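Local structure of F-BAR domain only protein 1 (Danio rerio, 5JP2) at residues B[19-24]-B[257-262]; B[46-51]-B[125-130]; B[180-185]-B[244-249]; B[209-214]-B[224-229]. The protein probably acts at an early step of clathrin-mediated endocytosis, binding an Eps15 peptide through its mu homology domain. All coordinates share one frame; numbering follows the deposited sequence.

Contact 1: B[19-24]-B[257-262]; sequences VAAAIT and LDVELV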
# COMPACT_ATOMS: atom_id res chain seq x y z
N VAL B 19 1.42 -16.71 -14.35
CA VAL B 19 2.16 -15.59 -13.78
C VAL B 19 1.38 -15.07 -12.59
O VAL B 19 0.20 -15.37 -12.41
CB VAL B 19 2.43 -14.45 -14.79
CG1 VAL B 19 3.22 -14.95 -15.99
CG2 VAL B 19 1.15 -13.78 -15.23
N ALA B 20 2.06 -14.29 -11.75
CA ALA B 20 1.44 -13.68 -10.59
C ALA B 20 1.78 -12.20 -10.52
O ALA B 20 2.86 -11.77 -10.95
CB ALA B 20 1.89 -14.38 -9.31
N ALA B 21 0.86 -11.41 -9.97
CA ALA B 21 0.99 -9.97 -9.85
C ALA B 21 0.94 -9.56 -8.38
O ALA B 21 0.38 -10.26 -7.54
CB ALA B 21 -0.11 -9.25 -10.62
N ALA B 22 1.56 -8.42 -8.06
CA ALA B 22 1.50 -7.85 -6.72
C ALA B 22 1.31 -6.35 -6.84
O ALA B 22 2.07 -5.68 -7.54
CB ALA B 22 2.75 -8.16 -5.90
N ILE B 23 0.30 -5.85 -6.15
CA ILE B 23 -0.04 -4.44 -6.11
C ILE B 23 0.27 -3.97 -4.70
O ILE B 23 -0.32 -4.46 -3.74
CB ILE B 23 -1.52 -4.21 -6.46
CG1 ILE B 23 -1.82 -4.66 -7.88
CG2 ILE B 23 -1.89 -2.77 -6.29
CD1 ILE B 23 -3.27 -4.54 -8.25
N THR B 24 1.22 -3.04 -4.58
CA THR B 24 1.69 -2.52 -3.30
C THR B 24 1.46 -1.02 -3.27
O THR B 24 1.83 -0.31 -4.20
CB THR B 24 3.16 -2.84 -3.12
OG1 THR B 24 3.35 -4.24 -3.29
CG2 THR B 24 3.62 -2.45 -1.75
N LEU B 257 -7.13 0.52 -8.24
CA LEU B 257 -6.49 -0.08 -9.40
C LEU B 257 -6.46 -1.60 -9.28
O LEU B 257 -6.30 -2.16 -8.20
CB LEU B 257 -5.08 0.47 -9.56
CG LEU B 257 -4.17 -0.08 -10.67
CD1 LEU B 257 -3.25 0.99 -11.11
CD2 LEU B 257 -3.35 -1.24 -10.19
N ASP B 258 -6.63 -2.27 -10.42
CA ASP B 258 -6.55 -3.72 -10.48
C ASP B 258 -5.93 -4.11 -11.82
O ASP B 258 -5.85 -3.30 -12.75
CB ASP B 258 -7.93 -4.34 -10.30
CG ASP B 258 -7.88 -5.72 -9.71
OD1 ASP B 258 -6.77 -6.25 -9.52
OD2 ASP B 258 -8.95 -6.28 -9.46
N VAL B 259 -5.49 -5.36 -11.93
CA VAL B 259 -4.84 -5.86 -13.13
C VAL B 259 -5.49 -7.17 -13.56
O VAL B 259 -5.85 -8.01 -12.73
CB VAL B 259 -3.33 -6.03 -12.90
CG1 VAL B 259 -3.05 -7.06 -11.84
CG2 VAL B 259 -2.63 -6.38 -14.19
N GLU B 260 -5.69 -7.34 -14.86
CA GLU B 260 -6.18 -8.60 -15.40
C GLU B 260 -5.48 -8.89 -16.72
O GLU B 260 -5.11 -7.97 -17.45
CB GLU B 260 -7.70 -8.58 -15.58
CG GLU B 260 -8.18 -7.77 -16.75
CD GLU B 260 -9.69 -7.59 -16.74
OE1 GLU B 260 -10.29 -7.77 -15.67
OE2 GLU B 260 -10.26 -7.28 -17.81
N LEU B 261 -5.28 -10.17 -17.00
CA LEU B 261 -4.60 -10.57 -18.22
C LEU B 261 -5.53 -10.47 -19.41
O LEU B 261 -6.75 -10.51 -19.27
CB LEU B 261 -4.08 -11.99 -18.11
CG LEU B 261 -3.05 -12.29 -17.04
CD1 LEU B 261 -2.48 -13.69 -17.24
CD2 LEU B 261 -1.96 -11.27 -17.06
N VAL B 262 -4.95 -10.32 -20.60
CA VAL B 262 -5.71 -10.23 -21.84
C VAL B 262 -5.29 -11.40 -22.70
O VAL B 262 -4.12 -11.49 -23.10
CB VAL B 262 -5.49 -8.90 -22.57
CG1 VAL B 262 -6.38 -8.83 -23.77
CG2 VAL B 262 -5.76 -7.75 -21.65
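Ile23 makes the most contacts here: its CD1 lies 3.8 Å from Leu257 CD2 and comes within 4.4 Å of Val259 CG1, while Asp258 CA is 4.1 Å from the same methyl. CG1 stands anti to the carbonyl carbon (chi1 -63°) and the chain runs on extended, which carries CD1 away from its own strand to the other. Next to it, Ala21 CB meets Val259 CG1 at 3.9 Å; the short alanine lets the branched valine come up close. Val19 CG2 and Leu261 CD1, 4.2 Å apart, close the row more loosely. All of this is apolar packing between two nearly antiparallel strands whose axes approach to 8.5 Å, the distance of facing sheets rather than of neighbours in one sheet. Asp258 OD1 accepts the N-H of Val259 from above the carboxylate plane and also reaches across to the mixed sheet in a salt bridge with Lys273. Met268 of strand 266-283 adds to the core against Ala21, Val259 and Leu261. Strand 17-31 lies in the long mixed sheet between strands 39-52 and 266-283, and strand 258-261 edges the small sheet packed over it, beside strand 69-73.

Contact 2: B[46-51]-B[125-130]; sequences DLTMSF and YYNVAL
Met49 N donates to Val128 O over 2.7 Å and nearly straight (173°), and Val128 N returns a bond of 2.7 Å to Met49 O; the antiparallel pairing continues at Phe51 with Tyr126. Asn127 OD1 accepts the hydroxyl of Ser50, OG, at 3.0 Å, the donor tilted 21° from the carbonyl plane, and also has Ser50 CB 3.2 Å away. Ser50 OG is anti to the backbone N (chi1 -170°), which directs it toward the amide; small and polar, serine can sit this close. The same OG lies 3.2 Å from Tyr125 CD2. Holding OD1 fixes the amide's rotation, and its ND2 is given to an acidic side chain of the bound Eps15 peptide, as is Tyr125 OH. Thr48, whose CG2 packs on Asn127 CB at 3.9 Å, and Ser50 also line this peptide-covered face. The other face is mainly apolar: Leu130 CD1 rests 3.7 Å from Met49 CB, and Val128 CG2 meets Phe51 CE1 at 4.0 Å, fitting an interior. There helix 106-119 covers Phe51, Tyr126 and Val128, while Phe70 and Leu72 of strand 69-73 pack on Leu130 and Leu47. Strand 39-52 is flanked in the mixed sheet by strands 125-137 and 17-31.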
# COMPACT_ATOMS: atom_id res chain seq x y z
N ASP B 46 2.95 0.44 -6.66
CA ASP B 46 3.88 -0.34 -7.45
C ASP B 46 3.20 -1.62 -7.93
O ASP B 46 2.56 -2.31 -7.15
CB ASP B 46 5.12 -0.69 -6.64
CG ASP B 46 5.88 -1.84 -7.24
OD1 ASP B 46 5.68 -2.98 -6.77
OD2 ASP B 46 6.68 -1.63 -8.18
N LEU B 47 3.35 -1.93 -9.21
CA LEU B 47 2.87 -3.19 -9.77
C LEU B 47 4.05 -4.07 -10.15
O LEU B 47 4.86 -3.71 -11.01
CB LEU B 47 2.00 -2.95 -10.99
CG LEU B 47 1.49 -4.18 -11.73
CD1 LEU B 47 0.61 -5.04 -10.87
CD2 LEU B 47 0.75 -3.75 -12.97
N THR B 48 4.15 -5.22 -9.52
CA THR B 48 5.20 -6.18 -9.80
C THR B 48 4.57 -7.44 -10.39
O THR B 48 3.44 -7.80 -10.05
CB THR B 48 5.99 -6.50 -8.52
OG1 THR B 48 6.73 -5.35 -8.14
CG2 THR B 48 6.95 -7.62 -8.73
N MET B 49 5.27 -8.09 -11.31
CA MET B 49 4.81 -9.37 -11.83
C MET B 49 5.89 -10.42 -11.60
O MET B 49 7.07 -10.15 -11.75
CB MET B 49 4.45 -9.29 -13.30
CG MET B 49 3.90 -10.59 -13.82
SD MET B 49 3.24 -10.51 -15.46
CE MET B 49 1.75 -9.59 -15.22
N SER B 50 5.45 -11.61 -11.21
CA SER B 50 6.34 -12.72 -10.90
C SER B 50 6.20 -13.82 -11.94
O SER B 50 5.12 -14.06 -12.47
CB SER B 50 6.03 -13.25 -9.50
OG SER B 50 7.02 -14.16 -9.09
N PHE B 51 7.31 -14.49 -12.23
CA PHE B 51 7.38 -15.54 -13.23
C PHE B 51 7.98 -16.80 -12.64
O PHE B 51 8.99 -16.74 -11.94
CB PHE B 51 8.22 -15.12 -14.44
CG PHE B 51 7.62 -14.03 -15.25
CD1 PHE B 51 7.73 -12.71 -14.87
CD2 PHE B 51 6.96 -14.32 -16.41
CE1 PHE B 51 7.18 -11.73 -15.63
CE2 PHE B 51 6.41 -13.34 -17.16
CZ PHE B 51 6.52 -12.04 -16.77
N TYR B 125 11.29 -18.37 -8.48
CA TYR B 125 10.54 -17.37 -9.22
C TYR B 125 11.35 -16.09 -9.34
O TYR B 125 12.31 -15.87 -8.60
CB TYR B 125 9.19 -17.08 -8.57
CG TYR B 125 9.30 -16.51 -7.19
CD1 TYR B 125 9.44 -17.34 -6.09
CD2 TYR B 125 9.26 -15.15 -6.97
CE1 TYR B 125 9.54 -16.84 -4.83
CE2 TYR B 125 9.36 -14.64 -5.70
CZ TYR B 125 9.50 -15.49 -4.64
OH TYR B 125 9.60 -14.99 -3.37
N TYR B 126 10.97 -15.26 -10.30
CA TYR B 126 11.68 -14.03 -10.61
C TYR B 126 10.69 -12.89 -10.74
O TYR B 126 9.71 -13.01 -11.48
CB TYR B 126 12.50 -14.17 -11.89
CG TYR B 126 13.46 -15.32 -11.83
CD1 TYR B 126 14.47 -15.35 -10.88
CD2 TYR B 126 13.35 -16.39 -12.71
CE1 TYR B 126 15.34 -16.42 -10.81
CE2 TYR B 126 14.22 -17.46 -12.64
CZ TYR B 126 15.22 -17.46 -11.69
OH TYR B 126 16.10 -18.52 -11.62
N ASN B 127 10.94 -11.80 -10.03
CA ASN B 127 10.02 -10.67 -10.01
C ASN B 127 10.46 -9.61 -11.01
O ASN B 127 11.65 -9.38 -11.21
CB ASN B 127 9.95 -10.07 -8.62
CG ASN B 127 9.26 -10.98 -7.65
OD1 ASN B 127 8.36 -11.72 -8.01
ND2 ASN B 127 9.67 -10.92 -6.40
N VAL B 128 9.48 -8.96 -11.63
CA VAL B 128 9.69 -7.91 -12.62
C VAL B 128 8.80 -6.72 -12.29
O VAL B 128 7.60 -6.87 -12.08
CB VAL B 128 9.38 -8.42 -14.03
CG1 VAL B 128 9.54 -7.32 -15.01
CG2 VAL B 128 10.30 -9.57 -14.36
N ALA B 129 9.38 -5.52 -12.34
CA ALA B 129 8.69 -4.29 -11.97
C ALA B 129 8.03 -3.71 -13.20
O ALA B 129 8.70 -3.33 -14.16
CB ALA B 129 9.66 -3.30 -11.34
N LEU B 130 6.70 -3.69 -13.21
CA LEU B 130 5.97 -3.17 -14.36
C LEU B 130 5.67 -1.68 -14.30
O LEU B 130 5.71 -1.00 -15.33
CB LEU B 130 4.67 -3.95 -14.53
CG LEU B 130 4.86 -5.46 -14.74
CD1 LEU B 130 3.56 -6.13 -15.09
CD2 LEU B 130 5.87 -5.69 -15.83

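Contact 3: B[180-185]-B[244-249]; sequences QVLLPL and AVQFVG
Two antiparallel strands, their N-to-C directions 156° apart, pair Gln180 with Gln246 and Leu182 with Ala244 as hydrogen-bonded pairs, and between these Val181 with Val245 as a non-hydrogen-bonded pair. Each hydrogen-bonded pair is joined in both directions; the shortest of the four bonds runs from Leu182 N to Ala244 O, 2.6 Å. Val245 CA adds a weaker C-H contact to Gln180 O at 3.3 Å, a usual companion of such pairing.

The two faces differ in character. On one, Val181 CG2 stands 4.3 Å from Val245 CG2, a loose touch, while Val245 CG1, anti to its backbone N (chi1 -175°), lies 3.5 Å from Gln180 O. Beta-branched valines suit extended backbone and a buried face, and Trp209, Leu211 and Leu226 continue the apolar packing around Val181. The other face carries the two glutamines, Leu182 and Ala244, and is only partly covered. Leu182 sends CD1 obliquely onto the amide end of Gln246, 3.6 Å from its CD, so a methyl shields one side of a flat polar group. Its CB is 4.2 Å from Ala244 CB, where the small alanine suits a place also touched by Met281. The amide planes of Gln180 and Gln246 are turned 28° against each other, and both long chains run out extended from the sheet.

Strand 179-184 lies between strands 206-210 and 242-250 in the mixed sheet. The four backbone bonds hold the two strands in register, the valine face adds to the apolar interior, and the amphipathic glutamines give the opposite face methylenes for packing and amide ends suited to a partly solvent-reached surface.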
# COMPACT_ATOMS: atom_id res chain seq x y z
N GLN B 180 -1.27 1.46 15.15
CA GLN B 180 -0.57 2.18 16.21
C GLN B 180 -0.84 3.67 16.09
O GLN B 180 -0.99 4.20 14.99
CB GLN B 180 0.93 1.95 16.13
CG GLN B 180 1.40 0.57 16.46
CD GLN B 180 2.91 0.50 16.48
OE1 GLN B 180 3.58 1.46 16.14
NE2 GLN B 180 3.44 -0.64 16.87
N VAL B 181 -0.83 4.36 17.22
CA VAL B 181 -0.96 5.80 17.25
C VAL B 181 0.20 6.34 18.05
O VAL B 181 0.43 5.90 19.18
CB VAL B 181 -2.29 6.27 17.85
CG1 VAL B 181 -2.36 7.81 17.89
CG2 VAL B 181 -3.43 5.72 17.05
N LEU B 182 0.92 7.29 17.48
CA LEU B 182 2.16 7.81 18.04
C LEU B 182 2.01 9.30 18.29
O LEU B 182 1.69 10.05 17.37
CB LEU B 182 3.33 7.54 17.11
CG LEU B 182 3.51 6.07 16.74
CD1 LEU B 182 4.32 5.92 15.49
CD2 LEU B 182 4.17 5.37 17.87
N LEU B 183 2.23 9.71 19.52
CA LEU B 183 2.27 11.12 19.90
C LEU B 183 3.65 11.41 20.46
O LEU B 183 3.99 10.90 21.54
CB LEU B 183 1.18 11.45 20.91
CG LEU B 183 1.21 12.82 21.55
CD1 LEU B 183 1.02 13.92 20.53
CD2 LEU B 183 0.14 12.89 22.59
N PRO B 184 4.49 12.20 19.79
CA PRO B 184 5.81 12.48 20.36
C PRO B 184 5.69 13.39 21.57
O PRO B 184 4.89 14.32 21.58
CB PRO B 184 6.56 13.14 19.20
CG PRO B 184 5.52 13.74 18.40
CD PRO B 184 4.30 12.89 18.51
N LEU B 185 6.45 13.06 22.61
CA LEU B 185 6.45 13.82 23.85
C LEU B 185 7.84 13.79 24.45
O LEU B 185 8.43 12.71 24.61
CB LEU B 185 5.44 13.22 24.82
CG LEU B 185 5.29 13.94 26.15
CD1 LEU B 185 4.81 15.34 25.89
CD2 LEU B 185 4.32 13.20 27.00
N ALA B 244 0.88 10.63 14.76
CA ALA B 244 1.11 9.74 13.63
C ALA B 244 0.38 8.43 13.86
O ALA B 244 0.36 7.90 14.97
CB ALA B 244 2.60 9.49 13.43
N VAL B 245 -0.25 7.92 12.79
CA VAL B 245 -0.94 6.64 12.79
C VAL B 245 -0.27 5.70 11.80
O VAL B 245 0.08 6.09 10.69
CB VAL B 245 -2.43 6.80 12.46
CG1 VAL B 245 -3.14 5.48 12.59
CG2 VAL B 245 -3.05 7.82 13.37
N GLN B 246 -0.15 4.44 12.21
CA GLN B 246 0.43 3.40 11.39
C GLN B 246 -0.56 2.26 11.27
O GLN B 246 -1.21 1.89 12.24
CB GLN B 246 1.74 2.91 11.99
CG GLN B 246 2.72 4.05 12.17
CD GLN B 246 4.02 3.59 12.73
OE1 GLN B 246 4.06 2.77 13.64
NE2 GLN B 246 5.10 4.16 12.24
N PHE B 247 -0.67 1.70 10.07
CA PHE B 247 -1.48 0.51 9.88
C PHE B 247 -1.09 -0.15 8.58
O PHE B 247 -0.32 0.39 7.78
CB PHE B 247 -2.98 0.84 9.92
CG PHE B 247 -3.44 1.85 8.90
CD1 PHE B 247 -3.57 1.50 7.56
CD2 PHE B 247 -3.79 3.13 9.30
CE1 PHE B 247 -3.99 2.43 6.63
CE2 PHE B 247 -4.23 4.06 8.38
CZ PHE B 247 -4.34 3.70 7.03
N VAL B 248 -1.69 -1.32 8.34
CA VAL B 248 -1.35 -2.22 7.25
C VAL B 248 -2.66 -2.85 6.81
O VAL B 248 -3.63 -2.89 7.56
CB VAL B 248 -0.32 -3.30 7.71
CG1 VAL B 248 -0.20 -4.43 6.73
CG2 VAL B 248 1.03 -2.68 7.93
N GLY B 249 -2.69 -3.33 5.58
CA GLY B 249 -3.86 -4.00 5.06
C GLY B 249 -3.44 -4.97 3.97
O GLY B 249 -2.31 -4.94 3.49

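Contact 4: B[209-214]-B[224-229]; sequences WKLANL and GTLCAS
Trp209 has CG anti to its carbonyl carbon (chi1 -72°) and Leu226 has CG wedged between its N and carbonyl carbon (chi1 57°), and together these settings bring the leucine's CD1 over the six-membered ring of the indole. Leu226 CD1 lies 3.6 Å from that ring's centroid and 2° off its normal, a CH-pi contact. Its other branch, CD2, reaches Trp209 CG at 4.1 Å and Leu211 CD2 at 4.3 Å. At the ring's edge, in plane, Ala228 CB meets Trp209 CH2 at 3.8 Å; an alanine is small enough to let the broad indole come up against the strand. The backbones stay apart, with Trp209 and Leu226 CA atoms separated by 8.8 Å, so the link is made mainly by side chains, with Trp209 CZ2 also 3.8 Å from Cys227 O. It joins two layers of a beta-rich fold: strand 206-210, in the long mixed sheet beside strand 179-184, and strand 223-231, in the smaller antiparallel sheet next to strand 157-166. Tryptophan suits the site: its large apolar surface bridges the sheets while its NE1 is satisfied by Pro196 O. Val181 and Leu183 pack against the indole from the mixed sheet, and Tyr164 touches both Leu211 and Leu226.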
# COMPACT_ATOMS: atom_id res chain seq x y z
N TRP B 209 0.09 4.17 21.52
CA TRP B 209 -1.13 3.39 21.67
C TRP B 209 -1.13 2.27 20.65
O TRP B 209 -0.87 2.50 19.47
CB TRP B 209 -2.37 4.25 21.48
CG TRP B 209 -2.66 5.19 22.59
CD1 TRP B 209 -3.36 4.94 23.72
CD2 TRP B 209 -2.29 6.57 22.64
NE1 TRP B 209 -3.44 6.07 24.48
CE2 TRP B 209 -2.79 7.09 23.84
CE3 TRP B 209 -1.57 7.40 21.79
CZ2 TRP B 209 -2.59 8.40 24.22
CZ3 TRP B 209 -1.39 8.71 22.16
CH2 TRP B 209 -1.90 9.20 23.36
N LYS B 210 -1.46 1.06 21.09
CA LYS B 210 -1.72 -0.05 20.20
C LYS B 210 -3.22 -0.26 20.14
O LYS B 210 -3.85 -0.48 21.18
CB LYS B 210 -1.03 -1.33 20.68
CG LYS B 210 0.47 -1.32 20.65
CD LYS B 210 1.00 -2.70 20.95
CE LYS B 210 2.51 -2.76 20.89
NZ LYS B 210 3.00 -4.12 21.21
N LEU B 211 -3.78 -0.24 18.95
CA LEU B 211 -5.21 -0.32 18.76
C LEU B 211 -5.58 -1.69 18.22
O LEU B 211 -4.79 -2.35 17.55
CB LEU B 211 -5.69 0.75 17.78
CG LEU B 211 -5.48 2.20 18.17
CD1 LEU B 211 -6.07 3.09 17.14
CD2 LEU B 211 -6.13 2.46 19.49
N ALA B 212 -6.79 -2.13 18.55
CA ALA B 212 -7.29 -3.35 17.96
C ALA B 212 -7.48 -3.15 16.47
O ALA B 212 -7.56 -2.02 15.98
CB ALA B 212 -8.61 -3.76 18.60
N ASN B 213 -7.53 -4.25 15.73
CA ASN B 213 -7.77 -4.15 14.30
C ASN B 213 -9.07 -3.39 14.06
O ASN B 213 -10.02 -3.51 14.82
CB ASN B 213 -7.86 -5.53 13.67
CG ASN B 213 -6.57 -6.29 13.77
OD1 ASN B 213 -5.52 -5.72 14.03
ND2 ASN B 213 -6.65 -7.58 13.54
N LEU B 214 -9.10 -2.62 12.97
CA LEU B 214 -10.25 -1.80 12.65
C LEU B 214 -10.91 -2.28 11.39
O LEU B 214 -10.23 -2.65 10.43
CB LEU B 214 -9.87 -0.35 12.47
CG LEU B 214 -9.08 0.23 13.62
CD1 LEU B 214 -8.53 1.53 13.14
CD2 LEU B 214 -9.96 0.41 14.81
N GLY B 224 -13.43 5.27 17.35
CA GLY B 224 -12.87 5.35 18.68
C GLY B 224 -12.33 6.73 18.95
O GLY B 224 -12.43 7.64 18.13
N THR B 225 -11.75 6.87 20.13
CA THR B 225 -11.19 8.13 20.60
C THR B 225 -10.11 7.81 21.63
O THR B 225 -10.13 6.75 22.23
CB THR B 225 -12.26 9.02 21.21
OG1 THR B 225 -11.66 10.24 21.65
CG2 THR B 225 -12.88 8.35 22.39
N LEU B 226 -9.15 8.71 21.77
CA LEU B 226 -8.11 8.55 22.78
C LEU B 226 -7.52 9.92 23.10
O LEU B 226 -7.62 10.85 22.31
CB LEU B 226 -7.01 7.59 22.30
CG LEU B 226 -6.27 7.90 21.01
CD1 LEU B 226 -5.10 8.83 21.24
CD2 LEU B 226 -5.79 6.64 20.31
N CYS B 227 -6.89 10.02 24.27
CA CYS B 227 -6.39 11.32 24.69
C CYS B 227 -5.29 11.17 25.72
O CYS B 227 -5.15 10.13 26.37
CB CYS B 227 -7.49 12.18 25.28
SG CYS B 227 -8.10 11.50 26.76
N ALA B 228 -4.52 12.24 25.88
CA ALA B 228 -3.44 12.27 26.84
C ALA B 228 -3.24 13.70 27.31
O ALA B 228 -3.57 14.65 26.60
CB ALA B 228 -2.14 11.73 26.24
N SER B 229 -2.69 13.84 28.52
CA SER B 229 -2.40 15.14 29.10
C SER B 229 -1.12 15.04 29.91
O SER B 229 -0.76 13.97 30.40
CB SER B 229 -3.52 15.62 30.01
OG SER B 229 -3.70 14.70 31.06

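How the contacts relate
All four contacts reach the long mixed sheet running through the mu homology domain, but they gather in two groups on opposite sides of the chain's centre. Contacts 1 and 2 have centres 10 Å apart and share neighbouring strands 17-31 and 39-52, joined by backbone pairing such as Ala20 with Ser50. Contacts 3 and 4, 9 Å apart, meet through neighbouring strands 179-184 and 206-210. Between the groups, centres lie 30 to 37 Å apart. Along the chain, contact 1 brackets the other three, contact 2 closes before contact 3 opens, and contact 4 falls within contact 3. Early and late segments thus meet in one half, residues 145-250 build much of the other, and strand 266-283 spans both.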